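Local coordinates for mandelate racemase/muconate lactonizing protein (Alicyclobacillus acidocaldarius LAA1, PDB 3QLD), which belongs to the enolase superfamily, pairing an enolase-like N-terminal domain with a TIM-barrel-type C-terminal domain, at residues A[152-155]-A[156-160]. Sequence-based numbering, arbitrary orientation.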
loop_
_atom_site.group_PDB
_atom_site.type_symbol
_atom_site.label_atom_id
_atom_site.label_comp_id
_atom_site.label_asym_id
_atom_site.label_seq_id
_atom_site.Cartn_x
_atom_site.Cartn_y
_atom_site.Cartn_z
ATOM N N VAL A 152 -22.387 0.113 -31.766
ATOM C CA VAL A 152 -21.051 0.630 -31.495
ATOM C C VAL A 152 -20.136 -0.546 -31.119
ATOM O O VAL A 152 -19.091 -0.744 -31.741
ATOM C CB VAL A 152 -21.041 1.685 -30.350
ATOM C CG1 VAL A 152 -19.585 2.231 -30.088
ATOM C CG2 VAL A 152 -21.998 2.836 -30.633
ATOM N N LEU A 153 -20.565 -1.347 -30.141
ATOM C CA LEU A 153 -19.758 -2.488 -29.677
ATOM C C LEU A 153 -19.258 -3.410 -30.800
ATOM O O LEU A 153 -18.036 -3.614 -30.966
ATOM C CB LEU A 153 -20.513 -3.308 -28.620
ATOM C CG LEU A 153 -19.629 -4.480 -28.190
ATOM C CD1 LEU A 153 -18.490 -4.010 -27.320
ATOM C CD2 LEU A 153 -20.425 -5.543 -27.527
ATOM N N ILE A 154 -20.210 -3.957 -31.543
ATOM C CA ILE A 154 -19.929 -4.916 -32.630
ATOM C C ILE A 154 -19.061 -4.276 -33.722
ATOM O O ILE A 154 -18.172 -4.913 -34.323
ATOM C CB ILE A 154 -21.244 -5.500 -33.196
ATOM C CG1 ILE A 154 -21.877 -6.481 -32.190
ATOM C CG2 ILE A 154 -21.004 -6.208 -34.536
ATOM C CD1 ILE A 154 -21.118 -7.805 -32.013
ATOM N N GLN A 155 -19.295 -2.986 -33.942
ATOM C CA GLN A 155 -18.451 -2.243 -34.851
ATOM C C GLN A 155 -17.035 -2.172 -34.301
ATOM O O GLN A 155 -16.096 -2.393 -35.056
ATOM C CB GLN A 155 -19.041 -0.877 -35.112
ATOM C CG GLN A 155 -20.470 -0.965 -35.702
ATOM C CD GLN A 155 -21.216 0.404 -35.755
ATOM O OE1 GLN A 155 -20.621 1.467 -36.050
ATOM N NE2 GLN A 155 -22.526 0.367 -35.499
ATOM N N SER A 156 -16.872 -1.915 -32.986
ATOM C CA SER A 156 -15.547 -1.901 -32.382
ATOM C C SER A 156 -14.872 -3.252 -32.502
ATOM O O SER A 156 -13.683 -3.295 -32.812
ATOM C CB SER A 156 -15.615 -1.508 -30.895
ATOM O OG SER A 156 -16.037 -0.163 -30.789
ATOM N N VAL A 157 -15.601 -4.339 -32.213
ATOM C CA VAL A 157 -15.061 -5.719 -32.361
ATOM C C VAL A 157 -14.547 -6.084 -33.765
ATOM O O VAL A 157 -13.432 -6.594 -33.948
ATOM C CB VAL A 157 -16.079 -6.771 -31.970
ATOM C CG1 VAL A 157 -15.381 -8.146 -31.884
ATOM C CG2 VAL A 157 -16.811 -6.386 -30.589
ATOM N N ASP A 158 -15.384 -5.859 -34.745
ATOM C CA ASP A 158 -14.998 -6.017 -36.169
ATOM C C ASP A 158 -13.707 -5.277 -36.505
ATOM O O ASP A 158 -12.787 -5.873 -37.097
ATOM C CB ASP A 158 -16.132 -5.483 -37.043
ATOM C CG ASP A 158 -17.366 -6.367 -36.994
ATOM O OD1 ASP A 158 -17.282 -7.517 -36.494
ATOM O OD2 ASP A 158 -18.443 -5.938 -37.483
ATOM N N ALA A 159 -13.619 -4.012 -36.044
ATOM C CA ALA A 159 -12.456 -3.147 -36.287
ATOM C C ALA A 159 -11.212 -3.736 -35.656
ATOM O O ALA A 159 -10.158 -3.787 -36.308
ATOM C CB ALA A 159 -12.711 -1.729 -35.782
ATOM N N ALA A 160 -11.344 -4.265 -34.425
ATOM C CA ALA A 160 -10.198 -4.912 -33.792
ATOM C C ALA A 160 -9.811 -6.157 -34.558
ATOM O O ALA A 160 -8.634 -6.477 -34.724
ATOM C CB ALA A 160 -10.507 -5.265 -32.308
#
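S156 and V152 are joined twice, one turn apart on a single helix. The amide N of S156 reaches O of V152 at 2.8 Å, and its side chain adds a longer bond to the same atom, OG to V152 O at 3.3 Å. The two donors meet that oxygen differently: the amide comes nearly end-on, whereas the hydroxyl sits above the carbonyl plane, 49° out of it. With chi1 of -67°, OG stands beside its own backbone N and is carried back over the preceding turn.

The other i to i+4 bonds continue the ladder, from N of V157 to O of L153, from N of D158 to O of I154 and from N of A159 to O of Q155. The middle one, D158 N to I154 O at 3.0 Å, is almost straight, with 173° at the hydrogen.

Apolar contact follows the buried side, where L153 CG and V157 CG2 lie 4.2 Å apart and the two side chains cross at a slant. L153 also rests on A180 and V184 of helix 178-187, while V157 packs on L144 of strand 137-144.

Next to this pair, the methyl CG2 of I154 comes within 3.9 Å of D158 OD2. The carboxylate folds back over O of I154 but, as a fellow acceptor, makes no bond to it; it finds its partners outside this stretch, OD1 with the hydroxyl of Y188 and, in a salt bridge, with NE of R187, which ties this helix to the end of the next one.

Regular i to i+4 bonding, with a serine hydroxyl sharing a carbonyl of the previous turn, is classic alpha-helix geometry. Here it builds helix 150-162, the crossover helix of a beta-alpha-beta unit between parallel strands 137-144 and 167-171 in the TIM-barrel-type domain.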